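Side-chain contacts in glycoside hydrolase, GH17 family (Formosa sp. Hel1_33_131, PDB 6FCG), which probably hydrolyses internal beta-1,3-glucosidic linkages of laminarin, as an endo-laminarinase of glycoside hydrolase family 17: residues M75-A80 with E351-P356; Y327-F332 with F370-V375; V184-V189 with V225-K230. All blocks are in the same frame, centred on the assembly; numbering follows the deposited sequence.

Two of the three contacts form one continuous piece of the TIM-barrel architecture. Interactions 1 and 2 have centres about 12 Å apart and touch directly: D354 OD1 lies 2.8 Å from G371 N, E351 N lies 2.9 Å from F370 O, both probable hydrogen bonds, and I77 packs on F373. Their segments alternate along the chain, and the neighbouring loop segments 351-356 and 370-375 each meet a different helix, 68-80 and 326-342. Interaction 3 is about 33 Å from interaction 1 and 35 Å from interaction 2, centre to centre. As in other TIM-barrel hydrolases, the substrate probably binds at the C-terminal mouth of the barrel strands; interaction 3, between outer helices, is peripheral to the barrel interior.

Interaction 1 (M75-A80 with E351-P356); sequences MKILHA and EAFDEP
L78 and I77 of helix 68-80 meet A352 and F353 in a small, wholly apolar contact. One methyl of the leucine, CD2, does most of its touching: it lies 3.7 Å from CB of A352 and 4.2 Å from CE2 of F353, touching the alanine methyl and, more loosely, the ring beside it. With CG set beside its backbone N (chi1 -64°) and the chain running on extended, L78 carries this methyl towards the loop although its CB starts out to the side. I77 approaches the far end of the same ring, its CG2 4.1 Å from F353 CZ and its CD1 at 4.2 Å from that carbon. Both aliphatic side chains approach the ring obliquely.

Around this first shell, F353 also meets the ring of F373 with the planes about 25° apart, and R397 makes a cation-pi contact with it. L78 reaches back to I83 and L86 of strand 83-87. The backbone of A352 is bonded to S53, L372 and F373, which helps to fix where its methyl sits; a cis peptide bond precedes E351. Segments 75-80 and 351-356 are thus joined near the first barrel strand without a hydrogen bond between them, so dispersion and the exclusion of water probably supply the attraction of these buried hydrocarbon surfaces.

Interaction 2 (Y327-F332 with F370-V375); sequences YKEAIF and FGLFTV
A buried glutamate directed at backbone carbonyls defines this contact: E329, on helix 326-342, reaches from the flank of its helix to the F370-L372 portion of a long loop. Its CB already points at the loop, and the side chain continues nearly straight, with CG anti to the backbone N (chi1 177°) and extension kept up beyond it. OE1 therefore arrives near the G371 carbonyl, at a modelled 2.8 Å from G371 O, with F370 O at 3.6 Å. The second carboxylate oxygen, OE2, is also 3.6 Å from G371 O.

Carboxylate and carbonyl oxygens are both acceptors, so the closeness of OE1 and G371 O is no hydrogen bond, and at this resolution the exact separation carries little weight. K380 stands beside the pair: it donates from NZ to G371 O, pairs with D354 OD1, lies against the side chain of E329 and is bonded through its backbone to L372. Its positive charge probably offsets the gathering of oxygens, and the nearby E329 carboxylate would in turn be expected to favour the charged lysine. L372 contributes more distantly, its CD2 4.5 Å from OE1 of E329.

Helix 326-342 is embedded on several sides. Y327, K328 and I331 lean on helix 266-294, while F332 touches P244 at helix 244-250. F370 packs on M245 and H246 of that same short helix, so helix 244-250 meets both the helix that carries E329 and the loop that receives it.

Interaction 3 (V184-V189 with V225-K230); sequences VILKWV and VEDLTK
L186 packs on K230 where two outer helices of the TIM barrel lie side by side: helix 182-197, which follows strand 161-168, and helix 226-234, which comes after strand 206-212. The contact is small and sits at the surface, and its two halves differ sharply in character.

The tight half belongs to L186. Its CG is anti to the backbone N (chi1 177°), which carries CG, and with it both methyls, over to the opposing helix. CD2 comes to 3.7 Å from CB of K230, and CD1 lies 3.9 Å from that CB as well, so the lysine's first methylene is held across the leucine's fork. The two side chains approach at an oblique angle. Deeper in, L186 also touches A234, while I185 and V189 from the same helix pack on L231 and on V166 of strand 161-168; this inner layer lies between the two helices and the barrel strand.

Towards solvent the character changes. K230 starts out facing L186, but the rest of its chain leads away and bends at the last torsion (chi4 111°) to turn NZ back along its own helix. There it forms a salt bridge to E226 OE2 at 3.5 Å and a longer one to D227 OD1 at 3.9 Å. These charges link the first turn of helix 226-234 to the next without crossing to the partner helix. D227 borders the contact more loosely and also touches P182 and A183 at the start of helix 182-197. No hydrogen bond joins the two segments; the backbone is met by van der Waals contact alone, CD1 of L186 resting 3.7 Å from the carbonyl oxygen O of K230.

Interaction 1 (M75-A80 with E351-P356)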
loop_
_atom_site.group_PDB
_atom_site.type_symbol
_atom_site.label_atom_id
_atom_site.label_comp_id
_atom_site.label_asym_id
_atom_site.label_seq_id
_atom_site.Cartn_x
_atom_site.Cartn_y
_atom_site.Cartn_z
ATOM N N MET A 75 11.888 9.600 -44.852
ATOM C CA MET A 75 13.213 9.962 -45.303
ATOM C C MET A 75 13.297 11.445 -45.604
ATOM O O MET A 75 14.296 12.079 -45.248
ATOM C CB MET A 75 13.616 9.158 -46.540
ATOM C CG MET A 75 13.805 7.658 -46.365
ATOM S SD MET A 75 14.918 7.120 -45.068
ATOM C CE MET A 75 13.754 6.838 -43.707
ATOM N N LYS A 76 12.269 11.997 -46.256
ATOM C CA LYS A 76 12.274 13.422 -46.583
ATOM C C LYS A 76 12.297 14.262 -45.308
ATOM O O LYS A 76 13.092 15.201 -45.215
ATOM C CB LYS A 76 11.104 13.827 -47.480
ATOM C CG LYS A 76 11.120 13.214 -48.882
ATOM C CD LYS A 76 10.297 14.007 -49.896
ATOM C CE LYS A 76 9.782 13.175 -51.065
ATOM N NZ LYS A 76 8.309 13.070 -51.155
ATOM N N ILE A 77 11.461 13.891 -44.329
ATOM C CA ILE A 77 11.427 14.539 -43.019
ATOM C C ILE A 77 12.785 14.494 -42.297
ATOM O O ILE A 77 13.257 15.514 -41.751
ATOM C CB ILE A 77 10.341 13.916 -42.115
ATOM C CG1 ILE A 77 8.959 14.243 -42.637
ATOM C CG2 ILE A 77 10.463 14.404 -40.663
ATOM C CD1 ILE A 77 7.894 13.279 -42.190
ATOM N N LEU A 78 13.408 13.328 -42.260
ATOM C CA LEU A 78 14.678 13.202 -41.568
ATOM C C LEU A 78 15.749 13.989 -42.267
ATOM O O LEU A 78 16.624 14.582 -41.619
ATOM C CB LEU A 78 15.090 11.724 -41.453
ATOM C CG LEU A 78 14.182 10.831 -40.608
ATOM C CD1 LEU A 78 14.765 9.434 -40.545
ATOM C CD2 LEU A 78 13.999 11.391 -39.210
ATOM N N HIS A 79 15.748 13.927 -43.593
ATOM C CA HIS A 79 16.755 14.618 -44.393
ATOM C C HIS A 79 16.666 16.126 -44.205
ATOM O O HIS A 79 17.698 16.804 -44.097
ATOM C CB HIS A 79 16.603 14.258 -45.873
ATOM C CG HIS A 79 17.610 14.918 -46.748
ATOM N ND1 HIS A 79 18.841 14.354 -47.012
ATOM C CD2 HIS A 79 17.604 16.127 -47.354
ATOM C CE1 HIS A 79 19.539 15.177 -47.774
ATOM N NE2 HIS A 79 18.812 16.261 -47.983
ATOM N N ALA A 80 15.445 16.639 -44.123
ATOM C CA ALA A 80 15.200 18.058 -43.864
ATOM C C ALA A 80 15.804 18.523 -42.544
ATOM O O ALA A 80 16.268 19.646 -42.447
ATOM C CB ALA A 80 13.704 18.340 -43.886
ATOM N N GLU A 351 14.304 7.706 -30.672
ATOM C CA GLU A 351 14.246 7.260 -32.078
ATOM C C GLU A 351 13.592 8.371 -32.929
ATOM O O GLU A 351 13.153 9.395 -32.390
ATOM C CB GLU A 351 13.568 5.877 -32.244
ATOM C CG GLU A 351 12.057 5.841 -32.176
ATOM C CD GLU A 351 11.386 4.514 -32.434
ATOM O OE1 GLU A 351 11.451 3.941 -33.542
ATOM O OE2 GLU A 351 10.715 4.099 -31.477
ATOM N N ALA A 352 13.515 8.183 -34.236
ATOM C CA ALA A 352 12.914 9.204 -35.097
ATOM C C ALA A 352 11.429 9.408 -34.815
ATOM O O ALA A 352 11.013 10.524 -34.469
ATOM C CB ALA A 352 13.128 8.886 -36.561
ATOM N N PHE A 353 10.659 8.333 -34.934
ATOM C CA PHE A 353 9.188 8.360 -34.777
ATOM C C PHE A 353 8.717 7.370 -33.708
ATOM O O PHE A 353 9.219 6.278 -33.591
ATOM C CB PHE A 353 8.496 7.999 -36.103
ATOM C CG PHE A 353 8.815 8.933 -37.250
ATOM C CD1 PHE A 353 8.038 10.053 -37.487
ATOM C CD2 PHE A 353 9.906 8.699 -38.074
ATOM C CE1 PHE A 353 8.336 10.921 -38.505
ATOM C CE2 PHE A 353 10.212 9.575 -39.116
ATOM C CZ PHE A 353 9.432 10.683 -39.329
ATOM N N ASP A 354 7.716 7.759 -32.938
ATOM C CA ASP A 354 7.012 6.829 -32.049
ATOM C C ASP A 354 6.582 5.614 -32.856
ATOM O O ASP A 354 6.092 5.730 -33.979
ATOM C CB ASP A 354 5.742 7.460 -31.442
ATOM C CG ASP A 354 6.038 8.486 -30.381
ATOM O OD1 ASP A 354 7.183 8.586 -29.919
ATOM O OD2 ASP A 354 5.106 9.233 -30.028
ATOM N N GLU A 355 6.770 4.456 -32.249
ATOM C CA GLU A 355 6.443 3.185 -32.860
ATOM C C GLU A 355 5.532 2.420 -31.908
ATOM O O GLU A 355 5.998 1.808 -30.954
ATOM C CB GLU A 355 7.729 2.416 -33.149
ATOM C CG GLU A 355 8.526 3.009 -34.324
ATOM C CD GLU A 355 9.437 1.998 -34.993
ATOM O OE1 GLU A 355 10.627 1.843 -34.576
ATOM O OE2 GLU A 355 8.960 1.295 -35.891
ATOM N N PRO A 356 4.220 2.465 -32.175
ATOM C CA PRO A 356 3.269 1.874 -31.238
ATOM C C PRO A 356 3.133 0.337 -31.229
ATOM O O PRO A 356 2.336 -0.182 -30.462
ATOM C CB PRO A 356 1.950 2.536 -31.613
ATOM C CG PRO A 356 2.083 2.882 -33.040
ATOM C CD PRO A 356 3.548 2.874 -33.429
#

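Interaction 2 (Y327-F332 with F370-V375)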
loop_
_atom_site.group_PDB
_atom_site.type_symbol
_atom_site.label_atom_id
_atom_site.label_comp_id
_atom_site.label_asym_id
_atom_site.label_seq_id
_atom_site.Cartn_x
_atom_site.Cartn_y
_atom_site.Cartn_z
ATOM N N TYR A 327 9.623 17.744 -22.462
ATOM C CA TYR A 327 10.612 18.741 -22.054
ATOM C C TYR A 327 11.916 18.067 -21.650
ATOM O O TYR A 327 13.003 18.449 -22.093
ATOM C CB TYR A 327 10.053 19.604 -20.912
ATOM C CG TYR A 327 10.936 20.748 -20.449
ATOM C CD1 TYR A 327 11.387 21.717 -21.346
ATOM C CD2 TYR A 327 11.265 20.905 -19.109
ATOM C CE1 TYR A 327 12.170 22.787 -20.924
ATOM C CE2 TYR A 327 12.041 21.974 -18.679
ATOM C CZ TYR A 327 12.485 22.910 -19.589
ATOM O OH TYR A 327 13.248 23.956 -19.158
ATOM N N LYS A 328 11.822 17.068 -20.788
ATOM C CA LYS A 328 13.018 16.364 -20.365
ATOM C C LYS A 328 13.637 15.604 -21.524
ATOM O O LYS A 328 14.849 15.469 -21.556
ATOM C CB LYS A 328 12.750 15.430 -19.186
ATOM C CG LYS A 328 12.413 16.179 -17.925
ATOM C CD LYS A 328 12.552 15.276 -16.728
ATOM C CE LYS A 328 11.261 15.090 -15.948
ATOM N NZ LYS A 328 10.738 16.096 -15.072
ATOM N N GLU A 329 12.810 15.102 -22.445
ATOM C CA GLU A 329 13.316 14.455 -23.658
ATOM C C GLU A 329 14.169 15.417 -24.477
ATOM O O GLU A 329 15.262 15.054 -24.942
ATOM C CB GLU A 329 12.179 13.923 -24.541
ATOM C CG GLU A 329 12.678 13.302 -25.835
ATOM C CD GLU A 329 11.576 12.970 -26.795
ATOM O OE1 GLU A 329 11.690 11.859 -27.293
ATOM O OE2 GLU A 329 10.634 13.786 -27.080
ATOM N N ALA A 330 13.660 16.621 -24.671
ATOM C CA ALA A 330 14.400 17.643 -25.395
ATOM C C ALA A 330 15.731 17.984 -24.717
ATOM O O ALA A 330 16.769 18.077 -25.380
ATOM C CB ALA A 330 13.555 18.894 -25.558
ATOM N N ILE A 331 15.706 18.160 -23.404
ATOM C CA ILE A 331 16.936 18.428 -22.675
ATOM C C ILE A 331 17.957 17.290 -22.866
ATOM O O ILE A 331 19.133 17.536 -23.142
ATOM C CB ILE A 331 16.672 18.672 -21.184
ATOM C CG1 ILE A 331 15.929 19.994 -21.007
ATOM C CG2 ILE A 331 17.992 18.714 -20.403
ATOM C CD1 ILE A 331 15.301 20.161 -19.639
ATOM N N PHE A 332 17.497 16.052 -22.761
ATOM C CA PHE A 332 18.379 14.908 -22.923
ATOM C C PHE A 332 18.943 14.837 -24.343
ATOM O O PHE A 332 20.154 14.685 -24.507
ATOM C CB PHE A 332 17.666 13.603 -22.550
ATOM C CG PHE A 332 18.575 12.404 -22.527
ATOM C CD1 PHE A 332 19.502 12.252 -21.509
ATOM C CD2 PHE A 332 18.505 11.435 -23.519
ATOM C CE1 PHE A 332 20.346 11.154 -21.475
ATOM C CE2 PHE A 332 19.334 10.328 -23.484
ATOM C CZ PHE A 332 20.260 10.189 -22.463
ATOM N N PHE A 370 9.296 6.888 -27.724
ATOM C CA PHE A 370 10.681 7.339 -27.847
ATOM C C PHE A 370 10.964 8.300 -29.030
ATOM O O PHE A 370 12.070 8.804 -29.150
ATOM C CB PHE A 370 11.612 6.140 -27.903
ATOM C CG PHE A 370 11.940 5.584 -26.564
ATOM C CD1 PHE A 370 12.999 6.113 -25.829
ATOM C CD2 PHE A 370 11.222 4.522 -26.051
ATOM C CE1 PHE A 370 13.319 5.600 -24.603
ATOM C CE2 PHE A 370 11.543 3.996 -24.812
ATOM C CZ PHE A 370 12.590 4.532 -24.094
ATOM N N GLY A 371 9.964 8.558 -29.870
ATOM C CA GLY A 371 10.131 9.406 -31.020
ATOM C C GLY A 371 10.458 10.843 -30.708
ATOM O O GLY A 371 10.192 11.326 -29.608
ATOM N N LEU A 372 11.083 11.511 -31.684
ATOM C CA LEU A 372 11.119 12.972 -31.736
ATOM C C LEU A 372 9.802 13.473 -32.320
ATOM O O LEU A 372 9.385 14.611 -32.070
ATOM C CB LEU A 372 12.287 13.452 -32.563
ATOM C CG LEU A 372 13.654 12.935 -32.168
ATOM C CD1 LEU A 372 14.672 13.381 -33.198
ATOM C CD2 LEU A 372 14.068 13.394 -30.786
ATOM N N PHE A 373 9.156 12.631 -33.117
ATOM C CA PHE A 373 7.821 12.907 -33.664
ATOM C C PHE A 373 6.838 11.887 -33.122
ATOM O O PHE A 373 7.235 10.749 -32.773
ATOM C CB PHE A 373 7.794 12.757 -35.207
ATOM C CG PHE A 373 8.726 13.666 -35.948
ATOM C CD1 PHE A 373 10.024 13.300 -36.215
ATOM C CD2 PHE A 373 8.275 14.902 -36.417
ATOM C CE1 PHE A 373 10.866 14.149 -36.893
ATOM C CE2 PHE A 373 9.128 15.757 -37.098
ATOM C CZ PHE A 373 10.419 15.371 -37.347
ATOM N N THR A 374 5.551 12.255 -33.173
ATOM C CA THR A 374 4.450 11.357 -32.792
ATOM C C THR A 374 4.195 10.451 -33.980
ATOM O O THR A 374 4.713 10.692 -35.060
ATOM C CB THR A 374 3.137 12.059 -32.353
ATOM O OG1 THR A 374 2.405 12.590 -33.474
ATOM C CG2 THR A 374 3.363 13.130 -31.310
ATOM N N VAL A 375 3.393 9.414 -33.798
ATOM C CA VAL A 375 3.080 8.518 -34.927
ATOM C C VAL A 375 2.401 9.323 -36.082
ATOM O O VAL A 375 2.665 9.080 -37.241
ATOM C CB VAL A 375 2.330 7.223 -34.510
ATOM C CG1 VAL A 375 0.930 7.533 -34.039
ATOM C CG2 VAL A 375 2.263 6.237 -35.661
#

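Interaction 3 (V184-V189 with V225-K230)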
loop_
_atom_site.group_PDB
_atom_site.type_symbol
_atom_site.label_atom_id
_atom_site.label_comp_id
_atom_site.label_asym_id
_atom_site.label_seq_id
_atom_site.Cartn_x
_atom_site.Cartn_y
_atom_site.Cartn_z
ATOM N N VAL A 184 29.442 -16.323 -30.379
ATOM C CA VAL A 184 28.540 -16.308 -31.545
ATOM C C VAL A 184 28.594 -14.937 -32.302
ATOM O O VAL A 184 28.665 -14.924 -33.518
ATOM C CB VAL A 184 27.138 -17.009 -31.353
ATOM C CG1 VAL A 184 27.016 -17.798 -30.049
ATOM C CG2 VAL A 184 26.066 -15.970 -31.460
ATOM N N ILE A 185 28.689 -13.816 -31.613
ATOM C CA ILE A 185 28.909 -12.558 -32.329
ATOM C C ILE A 185 30.265 -12.546 -33.073
ATOM O O ILE A 185 30.320 -12.145 -34.235
ATOM C CB ILE A 185 28.817 -11.343 -31.410
ATOM C CG1 ILE A 185 27.519 -11.357 -30.607
ATOM C CG2 ILE A 185 28.976 -10.054 -32.210
ATOM C CD1 ILE A 185 26.232 -11.555 -31.381
ATOM N N LEU A 186 31.327 -13.005 -32.399
ATOM C CA LEU A 186 32.660 -13.127 -32.970
ATOM C C LEU A 186 32.670 -13.957 -34.242
ATOM O O LEU A 186 33.264 -13.579 -35.247
ATOM C CB LEU A 186 33.600 -13.766 -31.952
ATOM C CG LEU A 186 35.061 -14.050 -32.377
ATOM C CD1 LEU A 186 35.808 -12.763 -32.690
ATOM C CD2 LEU A 186 35.776 -14.823 -31.280
ATOM N N LYS A 187 31.996 -15.090 -34.195
ATOM C CA LYS A 187 31.858 -15.958 -35.359
ATOM C C LYS A 187 31.384 -15.188 -36.596
ATOM O O LYS A 187 31.983 -15.261 -37.660
ATOM C CB LYS A 187 30.895 -17.088 -35.038
ATOM C CG LYS A 187 30.754 -18.126 -36.125
ATOM C CD LYS A 187 29.484 -18.946 -35.930
ATOM C CE LYS A 187 29.242 -19.827 -37.133
ATOM N NZ LYS A 187 27.949 -20.553 -36.976
ATOM N N TRP A 188 30.287 -14.459 -36.452
ATOM C CA TRP A 188 29.694 -13.753 -37.584
ATOM C C TRP A 188 30.444 -12.484 -37.950
ATOM O O TRP A 188 30.517 -12.127 -39.117
ATOM C CB TRP A 188 28.202 -13.495 -37.346
ATOM C CG TRP A 188 27.428 -14.760 -37.303
ATOM C CD1 TRP A 188 26.779 -15.275 -36.236
ATOM C CD2 TRP A 188 27.290 -15.704 -38.357
ATOM N NE1 TRP A 188 26.207 -16.475 -36.565
ATOM C CE2 TRP A 188 26.508 -16.763 -37.867
ATOM C CE3 TRP A 188 27.756 -15.754 -39.683
ATOM C CZ2 TRP A 188 26.164 -17.852 -38.642
ATOM C CZ3 TRP A 188 27.417 -16.834 -40.463
ATOM C CH2 TRP A 188 26.622 -17.883 -39.936
ATOM N N VAL A 189 30.989 -11.782 -36.974
ATOM C CA VAL A 189 31.829 -10.650 -37.317
ATOM C C VAL A 189 32.982 -11.180 -38.173
ATOM O O VAL A 189 33.322 -10.574 -39.171
ATOM C CB VAL A 189 32.334 -9.908 -36.059
ATOM C CG1 VAL A 189 33.461 -8.933 -36.379
ATOM C CG2 VAL A 189 31.186 -9.154 -35.418
ATOM N N VAL A 225 35.613 -11.958 -20.665
ATOM C CA VAL A 225 36.055 -13.292 -21.070
ATOM C C VAL A 225 36.910 -13.168 -22.338
ATOM O O VAL A 225 36.889 -12.139 -23.041
ATOM C CB VAL A 225 34.862 -14.292 -21.225
ATOM C CG1 VAL A 225 34.038 -14.351 -19.939
ATOM C CG2 VAL A 225 33.934 -13.946 -22.380
ATOM N N GLU A 226 37.684 -14.202 -22.614
ATOM C CA GLU A 226 38.536 -14.229 -23.795
ATOM C C GLU A 226 37.774 -13.905 -25.099
ATOM O O GLU A 226 38.255 -13.071 -25.885
ATOM C CB GLU A 226 39.222 -15.609 -23.851
ATOM C CG GLU A 226 39.997 -16.038 -25.130
ATOM C CD GLU A 226 41.519 -16.017 -25.036
ATOM O OE1 GLU A 226 42.095 -15.673 -23.981
ATOM O OE2 GLU A 226 42.152 -16.346 -26.068
ATOM N N ASP A 227 36.602 -14.525 -25.313
ATOM C CA ASP A 227 35.835 -14.293 -26.552
ATOM C C ASP A 227 35.457 -12.827 -26.789
ATOM O O ASP A 227 35.461 -12.378 -27.926
ATOM C CB ASP A 227 34.611 -15.198 -26.641
ATOM C CG ASP A 227 34.976 -16.657 -26.929
ATOM O OD1 ASP A 227 35.982 -16.911 -27.622
ATOM O OD2 ASP A 227 34.259 -17.563 -26.466
ATOM N N LEU A 228 35.189 -12.077 -25.725
ATOM C CA LEU A 228 34.927 -10.636 -25.834
ATOM C C LEU A 228 36.146 -9.865 -26.270
ATOM O O LEU A 228 36.038 -8.960 -27.068
ATOM C CB LEU A 228 34.424 -10.040 -24.513
ATOM C CG LEU A 228 34.258 -8.521 -24.493
ATOM C CD1 LEU A 228 33.219 -8.058 -25.501
ATOM C CD2 LEU A 228 33.842 -8.043 -23.115
ATOM N N THR A 229 37.305 -10.200 -25.719
ATOM C CA THR A 229 38.566 -9.560 -26.150
ATOM C C THR A 229 38.764 -9.753 -27.669
ATOM O O THR A 229 39.090 -8.795 -28.360
ATOM C CB THR A 229 39.790 -10.039 -25.315
ATOM O OG1 THR A 229 39.642 -9.586 -23.959
ATOM C CG2 THR A 229 41.088 -9.498 -25.864
ATOM N N LYS A 230 38.543 -10.963 -28.167
ATOM C CA LYS A 230 38.696 -11.261 -29.587
ATOM C C LYS A 230 37.677 -10.506 -30.435
ATOM O O LYS A 230 38.007 -10.074 -31.550
ATOM C CB LYS A 230 38.564 -12.767 -29.883
ATOM C CG LYS A 230 39.612 -13.626 -29.199
ATOM C CD LYS A 230 39.811 -14.966 -29.874
ATOM C CE LYS A 230 40.595 -15.862 -28.938
ATOM N NZ LYS A 230 39.739 -16.934 -28.466
#